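Local coordinates for protein tubulin binding cofactor C (Leishmania major, PDB 5AJ8) that probably acts as a chaperone in tubulin folding, this chain being the C-terminal domain of the cofactor, at residues 88-102 with 152-166. The protein carries 1 engineered substitution. Numbering follows the deposited sequence. Where two conformers were deposited one is given.
Sequences CDAMRFGPYRCWVGL and HWCVLAREEERASTT
Thr166 O takes the indole N-H of Trp99 at 2.8 Å from NE1, a nearly straight bond (166°) that lies in the carbonyl plane and close to the plane of the ring. The CA-H of Gly101 reaches the same oxygen. With CG anti to the backbone N (chi1 -176°), the Trp99 ring swings round so that its CD1–NE1 edge faces 164-166, even though its CB leads off the other way. Ser164 O in turn receives Gly101 N at 2.9 Å, while Ser164 OG accepts the N-H of Thr166 in an ST turn and is also hydrogen-bonded to Tyr40 OH.

At the other end of the contact, His152 gives its ND1 proton to Asp89 OD1 at 2.8 Å. The bond is straight and in the imidazole plane, but it meets the carboxylate from above its own plane, the two flat groups standing 85° apart. Cys88 O sits over one face of that ring. Between these ends, strands 91-95 and 153-155 run parallel, side by side, joined by a ladder from Met91 N–His152 O to Leu156 N–Phe93 O.

Arg92 leaves this ladder on the same face as Cys154, and its guanidinium is roofed by Leu156 CD2, 3.3 Å above the plane and over its centre. NH1 makes a long salt bridge to Glu160 OE2 (3.5 Å) that a water also spans, and NE forms a salt bridge with Asp74 on the adjacent strand 73-79. Glu161 lies across Pro95, and its OE1 comes 3.5 Å from Cys98 SG; a second water links OE2 to Arg97.

Thus the chain, after a long detour, returns to add 153-155 at one edge of a parallel sheet, one face of the right-handed beta-helix characteristic of TBCC-family domains, its strands following sequence order.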
ATOM      1  N   CYS A  88     -15.188  -2.377   4.061  1.00 13.94           N
ATOM      2  CA  CYS A  88     -14.585  -1.296   3.287  1.00 13.45           C
ATOM      3  C   CYS A  88     -15.513  -0.911   2.155  1.00 13.85           C
ATOM      4  O   CYS A  88     -16.350  -1.703   1.724  1.00 13.25           O
ATOM      5  CB  CYS A  88     -13.221  -1.696   2.731  1.00 11.86           C
ATOM      6  SG  CYS A  88     -11.948  -1.990   3.965  1.00 12.01           S
ATOM      7  N   ASP A  89     -15.365   0.306   1.660  1.00 14.53           N
ATOM      8  CA  ASP A  89     -16.185   0.760   0.527  1.00 15.10           C
ATOM      9  C   ASP A  89     -15.461   1.873  -0.186  1.00 13.16           C
ATOM     10  O   ASP A  89     -14.674   2.564   0.425  1.00 12.62           O
ATOM     11  CB  ASP A  89     -17.565   1.252   1.005  1.00 17.37           C
ATOM     12  CG  ASP A  89     -18.572   1.458  -0.159  1.00 19.62           C
ATOM     13  OD1 ASP A  89     -18.755   0.579  -1.036  1.00 18.87           O
ATOM     14  OD2 ASP A  89     -19.212   2.528  -0.181  1.00 28.03           O
ATOM     15  N   ALA A  90     -15.753   2.023  -1.473  1.00 13.24           N
ATOM     16  CA  ALA A  90     -15.170   3.041  -2.338  1.00 12.96           C
ATOM     17  C   ALA A  90     -13.659   2.860  -2.353  1.00 11.66           C
ATOM     18  O   ALA A  90     -12.893   3.824  -2.217  1.00 11.43           O
ATOM     19  CB  ALA A  90     -15.587   4.455  -1.898  1.00 12.98           C
HETATM   20  N   MSE A  91     -13.251   1.609  -2.524  1.00 11.07           N
HETATM   21  CA  MSE A  91     -11.834   1.248  -2.593  1.00 10.66           C
HETATM   22  C   MSE A  91     -11.479   1.167  -4.053  1.00 10.85           C
HETATM   23  O   MSE A  91     -12.229   0.589  -4.857  1.00 11.51           O
HETATM   24  CB  MSE A  91     -11.543  -0.067  -1.902  1.00 10.41           C
HETATM   25  CG  MSE A  91     -12.080  -0.207  -0.472  1.00 10.44           C
HETATM   26 SE   MSE A  91     -11.310   1.130   0.715  1.00 11.31          SE
HETATM   27  CE  MSE A  91      -9.558   0.270   0.904  1.00 10.46           C
ATOM     28  N   ARG A  92     -10.356   1.770  -4.431  1.00  9.88           N
ATOM     29  CA  ARG A  92      -9.877   1.664  -5.805  1.00 10.18           C
ATOM     30  C   ARG A  92      -8.412   1.215  -5.806  1.00  9.51           C
ATOM     31  O   ARG A  92      -7.587   1.764  -5.053  1.00  9.50           O
ATOM     32  CB  ARG A  92     -10.003   3.010  -6.524  1.00 10.39           C
ATOM     33  CG  ARG A  92     -11.407   3.600  -6.438  1.00 11.60           C
ATOM     34  CD  ARG A  92     -11.604   4.748  -7.420  1.00 12.18           C
ATOM     35  NE  ARG A  92     -10.642   5.816  -7.169  1.00 12.06           N
ATOM     36  CZ  ARG A  92     -10.507   6.892  -7.926  1.00 13.66           C
ATOM     37  NH1 ARG A  92     -11.248   7.042  -9.007  1.00 14.66           N
ATOM     38  NH2 ARG A  92      -9.627   7.843  -7.600  1.00 15.58           N
ATOM     39  N   PHE A  93      -8.099   0.258  -6.658  1.00  9.27           N
ATOM     40  CA  PHE A  93      -6.772  -0.377  -6.691  1.00  9.11           C
ATOM     41  C   PHE A  93      -5.988  -0.134  -7.957  1.00  9.20           C
ATOM     42  O   PHE A  93      -6.491  -0.245  -9.064  1.00  9.73           O
ATOM     43  CB  PHE A  93      -6.887  -1.883  -6.458  1.00  9.20           C
ATOM     44  CG  PHE A  93      -7.234  -2.236  -5.045  1.00  9.07           C
ATOM     45  CD1 PHE A  93      -8.523  -2.135  -4.600  1.00  9.26           C
ATOM     46  CD2 PHE A  93      -6.248  -2.660  -4.167  1.00  9.24           C
ATOM     47  CE1 PHE A  93      -8.844  -2.456  -3.299  1.00  9.59           C
ATOM     48  CE2 PHE A  93      -6.544  -2.960  -2.860  1.00  9.50           C
ATOM     49  CZ  PHE A  93      -7.847  -2.857  -2.418  1.00  9.56           C
ATOM     50  N   GLY A  94      -4.722   0.174  -7.752  1.00  8.94           N
ATOM     51  CA  GLY A  94      -3.774   0.420  -8.816  1.00  9.39           C
ATOM     52  C   GLY A  94      -2.445  -0.231  -8.465  1.00  9.22           C
ATOM     53  O   GLY A  94      -2.297  -0.841  -7.390  1.00  8.63           O
ATOM     54  N   PRO A  95      -1.477  -0.125  -9.379  1.00  9.46           N
ATOM     55  CA  PRO A  95      -0.140  -0.667  -9.190  1.00  9.26           C
ATOM     56  C   PRO A  95       0.839   0.278  -8.469  1.00  8.88           C
ATOM     57  O   PRO A  95       0.795   1.518  -8.635  1.00  8.82           O
ATOM     58  CB  PRO A  95       0.319  -0.878 -10.623  1.00 10.04           C
ATOM     59  CG  PRO A  95      -0.257   0.306 -11.346  1.00 10.50           C
ATOM     60  CD  PRO A  95      -1.635   0.475 -10.722  1.00 10.08           C
ATOM     61  N   TYR A  96       1.740  -0.339  -7.715  1.00  8.79           N
ATOM     62  CA  TYR A  96       2.775   0.347  -6.912  1.00  8.86           C
ATOM     63  C   TYR A  96       3.729   1.187  -7.779  1.00 10.07           C
ATOM     64  O   TYR A  96       4.298   2.195  -7.324  1.00  9.83           O
ATOM     65  CB  TYR A  96       3.551  -0.732  -6.155  1.00  8.58           C
ATOM     66  CG  TYR A  96       4.557  -0.311  -5.115  1.00  8.68           C
ATOM     67  CD1 TYR A  96       4.180   0.441  -4.004  1.00  8.67           C
ATOM     68  CD2 TYR A  96       5.880  -0.715  -5.213  1.00  9.16           C
ATOM     69  CE1 TYR A  96       5.084   0.776  -3.024  1.00  8.96           C
ATOM     70  CE2 TYR A  96       6.797  -0.385  -4.239  1.00  9.49           C
ATOM     71  CZ  TYR A  96       6.396   0.362  -3.145  1.00  9.38           C
ATOM     72  OH  TYR A  96       7.303   0.683  -2.171  1.00  9.66           O
ATOM     73  N   ARG A  97       3.899   0.766  -9.020  1.00 11.04           N
ATOM     74  CA  ARG A  97       4.736   1.481  -9.960  1.00 12.61           C
ATOM     75  C   ARG A  97       4.288   2.959 -10.183  1.00 12.79           C
ATOM     76  O   ARG A  97       5.077   3.766 -10.646  1.00 12.16           O
ATOM     77  CB  ARG A  97       4.834   0.717 -11.293  1.00 13.74           C
ATOM     78  CG  ARG A  97       3.531   0.612 -12.051  1.00 14.37           C
ATOM     79  CD  ARG A  97       3.678  -0.177 -13.347  1.00 16.10           C
ATOM     80  NE  ARG A  97       2.370  -0.363 -13.973  1.00 17.63           N
ATOM     81  CZ  ARG A  97       1.642  -1.486 -13.956  1.00 19.72           C
ATOM     82  NH1 ARG A  97       2.086  -2.600 -13.366  1.00 20.11           N
ATOM     83  NH2 ARG A  97       0.449  -1.510 -14.565  1.00 20.56           N
ATOM     84  N   CYS A  98       3.034   3.298  -9.837  1.00 12.28           N
ATOM     85  CA  CYS A  98       2.597   4.703  -9.853  1.00 12.85           C
ATOM     86  C   CYS A  98       3.386   5.581  -8.887  1.00 12.32           C
ATOM     87  O   CYS A  98       3.372   6.799  -9.030  1.00 12.67           O
ATOM     88  CB  CYS A  98       1.092   4.826  -9.536  1.00 12.90           C
ATOM     89  SG  CYS A  98       0.089   4.031 -10.811  1.00 13.85           S
ATOM     90  N   TRP A  99       4.033   5.000  -7.874  1.00 11.48           N
ATOM     91  CA  TRP A  99       4.937   5.801  -7.057  1.00 11.74           C
ATOM     92  C   TRP A  99       6.286   5.929  -7.764  1.00 12.74           C
ATOM     93  O   TRP A  99       7.242   5.228  -7.430  1.00 12.54           O
ATOM     94  CB  TRP A  99       5.087   5.252  -5.632  1.00 10.88           C
ATOM     95  CG  TRP A  99       5.950   6.131  -4.759  1.00 10.75           C
ATOM     96  CD1 TRP A  99       6.225   7.465  -4.941  1.00 11.35           C
ATOM     97  CD2 TRP A  99       6.610   5.754  -3.562  1.00 10.41           C
ATOM     98  NE1 TRP A  99       7.015   7.930  -3.933  1.00 11.21           N
ATOM     99  CE2 TRP A  99       7.262   6.899  -3.065  1.00 10.90           C
ATOM    100  CE3 TRP A  99       6.720   4.552  -2.850  1.00 10.13           C
ATOM    101  CZ2 TRP A  99       8.018   6.872  -1.898  1.00 11.06           C
ATOM    102  CZ3 TRP A  99       7.457   4.544  -1.675  1.00 10.15           C
ATOM    103  CH2 TRP A  99       8.089   5.680  -1.219  1.00 10.64           C
ATOM    104  N   VAL A 100       6.319   6.815  -8.759  1.00 14.43           N
ATOM    105  CA  VAL A 100       7.507   7.087  -9.549  1.00 16.09           C
ATOM    106  C   VAL A 100       8.633   7.574  -8.649  1.00 15.96           C
ATOM    107  O   VAL A 100       9.794   7.236  -8.864  1.00 17.84           O
ATOM    108  CB  VAL A 100       7.239   8.123 -10.671  1.00 18.82           C
ATOM    109  CG1 VAL A 100       8.516   8.399 -11.463  1.00 20.38           C
ATOM    110  CG2 VAL A 100       6.151   7.628 -11.634  1.00 19.85           C
ATOM    111  N   GLY A 101       8.304   8.336  -7.615  1.00 16.07           N
ATOM    112  CA  GLY A 101       9.315   8.893  -6.698  1.00 15.63           C
ATOM    113  C   GLY A 101      10.116   7.906  -5.864  1.00 15.00           C
ATOM    114  O   GLY A 101      11.166   8.258  -5.336  1.00 14.38           O
ATOM    115  N   LEU A 102       9.623   6.668  -5.728  1.00 14.08           N
ATOM    116  CA  LEU A 102      10.379   5.606  -5.085  1.00 13.59           C
ATOM    117  C   LEU A 102      11.757   5.457  -5.739  1.00 14.70           C
ATOM    118  O   LEU A 102      12.780   5.228  -5.073  1.00 13.20           O
ATOM    119  CB  LEU A 102       9.629   4.273  -5.164  1.00 12.72           C
ATOM    120  CG  LEU A 102      10.382   3.054  -4.611  1.00 12.39           C
ATOM    121  CD1 LEU A 102      10.674   3.262  -3.144  1.00 12.36           C
ATOM    122  CD2 LEU A 102       9.652   1.729  -4.850  1.00 11.81           C
ATOM    123  N   HIS A 152     -17.808  -2.844  -3.667  1.00 13.30           N
ATOM    124  CA  HIS A 152     -16.982  -2.089  -2.689  1.00 13.37           C
ATOM    125  C   HIS A 152     -15.572  -1.739  -3.120  1.00 12.78           C
ATOM    126  O   HIS A 152     -14.893  -0.960  -2.424  1.00 11.48           O
ATOM    127  CB  HIS A 152     -16.852  -2.884  -1.402  1.00 13.40           C
ATOM    128  CG  HIS A 152     -18.154  -3.123  -0.726  1.00 15.09           C
ATOM    129  ND1 HIS A 152     -19.070  -2.112  -0.511  1.00 15.85           N
ATOM    130  CD2 HIS A 152     -18.692  -4.244  -0.194  1.00 15.34           C
ATOM    131  CE1 HIS A 152     -20.123  -2.611   0.118  1.00 17.20           C
ATOM    132  NE2 HIS A 152     -19.914  -3.901   0.323  1.00 17.53           N
ATOM    133  N   TRP A 153     -15.137  -2.344  -4.233  1.00 13.09           N
ATOM    134  CA  TRP A 153     -13.837  -2.079  -4.812  1.00 12.88           C
ATOM    135  C   TRP A 153     -13.850  -2.145  -6.341  1.00 13.00           C
ATOM    136  O   TRP A 153     -14.721  -2.739  -6.948  1.00 12.60           O
ATOM    137  CB  TRP A 153     -12.801  -3.053  -4.242  1.00 13.62           C
ATOM    138  CG  TRP A 153     -12.962  -4.457  -4.715  1.00 13.57           C
ATOM    139  CD1 TRP A 153     -13.722  -5.423  -4.155  1.00 14.32           C
ATOM    140  CD2 TRP A 153     -12.352  -5.040  -5.865  1.00 14.61           C
ATOM    141  NE1 TRP A 153     -13.639  -6.589  -4.881  1.00 15.05           N
ATOM    142  CE2 TRP A 153     -12.795  -6.382  -5.937  1.00 15.36           C
ATOM    143  CE3 TRP A 153     -11.471  -4.562  -6.843  1.00 14.57           C
ATOM    144  CZ2 TRP A 153     -12.389  -7.253  -6.940  1.00 16.20           C
ATOM    145  CZ3 TRP A 153     -11.040  -5.440  -7.832  1.00 15.87           C
ATOM    146  CH2 TRP A 153     -11.500  -6.772  -7.872  1.00 16.71           C
ATOM    147  N   CYS A 154     -12.872  -1.493  -6.957  1.00 13.65           N
ATOM    148  CA  CYS A 154     -12.668  -1.568  -8.384  1.00 14.31           C
ATOM    149  C   CYS A 154     -11.202  -1.297  -8.682  1.00 14.51           C
ATOM    150  O   CYS A 154     -10.421  -0.997  -7.768  1.00 13.98           O
ATOM    151  CB  CYS A 154     -13.585  -0.581  -9.122  1.00 15.44           C
ATOM    152  SG  CYS A 154     -13.216   1.156  -8.830  1.00 18.99           S
ATOM    153  N   VAL A 155     -10.848  -1.371  -9.965  1.00 15.37           N
ATOM    154  CA  VAL A 155      -9.500  -1.122 -10.454  1.00 15.95           C
ATOM    155  C   VAL A 155      -9.464   0.260 -11.104  1.00 15.83           C
ATOM    156  O   VAL A 155     -10.311   0.599 -11.907  1.00 17.90           O
ATOM    157  CB  VAL A 155      -9.079  -2.229 -11.445  1.00 17.83           C
ATOM    158  CG1 VAL A 155      -7.674  -1.982 -11.995  1.00 18.62           C
ATOM    159  CG2 VAL A 155      -9.152  -3.583 -10.746  1.00 18.00           C
ATOM    160  N   LEU A 156      -8.502   1.075 -10.700  1.00 15.54           N
ATOM    161  CA  LEU A 156      -8.307   2.404 -11.243  1.00 15.83           C
ATOM    162  C   LEU A 156      -8.046   2.341 -12.719  1.00 18.10           C
ATOM    163  O   LEU A 156      -7.324   1.456 -13.191  1.00 15.59           O
ATOM    164  CB  LEU A 156      -7.081   3.064 -10.603  1.00 15.12           C
ATOM    165  CG  LEU A 156      -7.245   3.529  -9.156  1.00 13.96           C
ATOM    166  CD1 LEU A 156      -5.908   3.716  -8.485  1.00 13.74           C
ATOM    167  CD2 LEU A 156      -8.038   4.826  -9.105  1.00 13.04           C
ATOM    168  N   ALA A 157      -8.667   3.273 -13.441  1.00 20.52           N
ATOM    169  CA  ALA A 157      -8.426   3.447 -14.851  1.00 23.27           C
ATOM    170  C   ALA A 157      -7.103   4.161 -14.987  1.00 24.79           C
ATOM    171  O   ALA A 157      -6.687   4.874 -14.080  1.00 20.41           O
ATOM    172  CB  ALA A 157      -9.558   4.255 -15.494  1.00 24.81           C
ATOM    173  N   ARG A 158      -6.442   3.958 -16.127  0.50 28.09           N
ATOM    174  CA  ARG A 158      -5.159   4.600 -16.431  0.50 30.10           C
ATOM    175  C   ARG A 158      -5.137   6.079 -16.073  0.50 28.98           C
ATOM    176  O   ARG A 158      -4.235   6.533 -15.377  0.50 28.81           O
ATOM    177  CB  ARG A 158      -4.821   4.438 -17.919  0.50 33.20           C
ATOM    178  CG  ARG A 158      -4.623   3.005 -18.373  0.50 34.45           C
ATOM    179  CD  ARG A 158      -4.501   2.902 -19.890  0.50 36.24           C
ATOM    180  NE  ARG A 158      -4.756   1.537 -20.327  0.50 36.04           N
ATOM    181  CZ  ARG A 158      -5.920   1.115 -20.797  0.50 36.09           C
ATOM    182  NH1 ARG A 158      -6.936   1.953 -20.938  0.50 35.65           N
ATOM    183  NH2 ARG A 158      -6.061  -0.148 -21.144  0.50 38.79           N
ATOM    184  N   GLU A 159      -6.140   6.820 -16.529  1.00 30.10           N
ATOM    185  CA  GLU A 159      -6.198   8.273 -16.310  1.00 33.47           C
ATOM    186  C   GLU A 159      -6.508   8.706 -14.883  1.00 31.44           C
ATOM    187  O   GLU A 159      -6.375   9.876 -14.536  1.00 35.18           O
ATOM    188  CB  GLU A 159      -7.212   8.941 -17.254  1.00 44.52           C
ATOM    189  CG  GLU A 159      -8.683   8.566 -17.021  1.00 52.27           C
ATOM    190  CD  GLU A 159      -9.202   7.472 -17.950  1.00 60.61           C
ATOM    191  OE1 GLU A 159      -8.389   6.778 -18.609  1.00 59.25           O
ATOM    192  OE2 GLU A 159     -10.441   7.311 -18.017  1.00 74.86           O
ATOM    193  N   GLU A 160      -6.966   7.784 -14.063  1.00 28.19           N
ATOM    194  CA  GLU A 160      -7.214   8.088 -12.667  1.00 26.62           C
ATOM    195  C   GLU A 160      -5.998   7.718 -11.822  1.00 20.93           C
ATOM    196  O   GLU A 160      -6.012   7.934 -10.630  1.00 19.31           O
ATOM    197  CB  GLU A 160      -8.442   7.318 -12.161  1.00 29.61           C
ATOM    198  CG  GLU A 160      -9.694   7.493 -13.008  1.00 36.36           C
ATOM    199  CD  GLU A 160     -10.854   6.613 -12.543  1.00 38.24           C
ATOM    200  OE1 GLU A 160     -10.673   5.384 -12.353  1.00 34.70           O
ATOM    201  OE2 GLU A 160     -11.958   7.158 -12.385  1.00 41.60           O
ATOM    202  N   GLU A 161      -4.956   7.159 -12.415  1.00 18.76           N
ATOM    203  CA  GLU A 161      -3.772   6.813 -11.620  1.00 18.03           C
ATOM    204  C   GLU A 161      -3.096   8.101 -11.154  1.00 15.95           C
ATOM    205  O   GLU A 161      -2.989   9.035 -11.899  1.00 15.59           O
ATOM    206  CB  GLU A 161      -2.802   5.894 -12.392  1.00 18.70           C
ATOM    207  CG  GLU A 161      -3.280   4.440 -12.441  1.00 21.09           C
ATOM    208  CD  GLU A 161      -2.469   3.537 -13.395  1.00 23.10           C
ATOM    209  OE1 GLU A 161      -1.426   3.951 -13.946  1.00 24.17           O
ATOM    210  OE2 GLU A 161      -2.884   2.388 -13.601  1.00 22.10           O
ATOM    211  N   ARG A 162      -2.697   8.148  -9.896  1.00 14.82           N
ATOM    212  CA  ARG A 162      -1.949   9.295  -9.376  1.00 15.28           C
ATOM    213  C   ARG A 162      -0.464   8.916  -9.332  1.00 14.15           C
ATOM    214  O   ARG A 162      -0.025   8.206  -8.442  1.00 13.45           O
ATOM    215  CB  ARG A 162      -2.464   9.664  -8.002  1.00 14.39           C
ATOM    216  CG  ARG A 162      -1.779  10.819  -7.294  1.00 14.33           C
ATOM    217  CD  ARG A 162      -2.370  10.847  -5.882  1.00 14.13           C
ATOM    218  NE  ARG A 162      -1.907  11.947  -5.048  1.00 14.87           N
ATOM    219  CZ  ARG A 162      -0.822  11.934  -4.280  1.00 15.35           C
ATOM    220  NH1 ARG A 162       0.012  10.875  -4.259  1.00 13.72           N
ATOM    221  NH2 ARG A 162      -0.556  13.021  -3.551  1.00 15.13           N
ATOM    222  N   ALA A 163       0.272   9.391 -10.327  1.00 13.94           N
ATOM    223  CA  ALA A 163       1.685   9.054 -10.503  1.00 14.17           C
ATOM    224  C   ALA A 163       2.544  10.016  -9.680  1.00 13.87           C
ATOM    225  O   ALA A 163       2.920  11.069 -10.151  1.00 16.20           O
ATOM    226  CB  ALA A 163       2.046   9.120 -11.986  1.00 14.69           C
ATOM    227  N   SER A 164       2.815   9.668  -8.429  1.00 13.22           N
ATOM    228  CA  SER A 164       3.469  10.584  -7.493  1.00 13.10           C
ATOM    229  C   SER A 164       5.001  10.608  -7.712  1.00 13.68           C
ATOM    230  O   SER A 164       5.656   9.540  -7.754  1.00 12.17           O
ATOM    231  CB  SER A 164       3.143  10.200  -6.049  1.00 11.99           C
ATOM    232  OG  SER A 164       3.854  10.985  -5.105  1.00 12.40           O
ATOM    233  N   THR A 165       5.544  11.829  -7.807  1.00 14.27           N
ATOM    234  CA  THR A 165       6.985  12.030  -7.892  1.00 15.64           C
ATOM    235  C   THR A 165       7.591  12.292  -6.527  1.00 15.25           C
ATOM    236  O   THR A 165       8.773  12.536  -6.427  1.00 15.67           O
ATOM    237  CB  THR A 165       7.341  13.187  -8.835  1.00 17.69           C
ATOM    238  OG1 THR A 165       6.714  14.388  -8.380  1.00 19.06           O
ATOM    239  CG2 THR A 165       6.880  12.878 -10.287  1.00 17.94           C
ATOM    240  N   THR A 166       6.790  12.186  -5.468  1.00 15.43           N
ATOM    241  CA  THR A 166       7.254  12.472  -4.111  1.00 16.00           C
ATOM    242  C   THR A 166       8.440  11.581  -3.706  1.00 15.91           C
ATOM    243  O   THR A 166       8.363  10.365  -3.810  1.00 15.08           O
ATOM    244  CB  THR A 166       6.114  12.316  -3.072  1.00 15.81           C
ATOM    245  OG1 THR A 166       5.073  13.275  -3.349  1.00 16.66           O
ATOM    246  CG2 THR A 166       6.626  12.578  -1.679  1.00 16.20           C
TER
HETATM  247  O   HOH W   1     -13.357   5.484 -10.411  1.00 36.54           O
HETATM  248  O   HOH W   2      -1.212   0.639 -15.116  1.00 28.23           O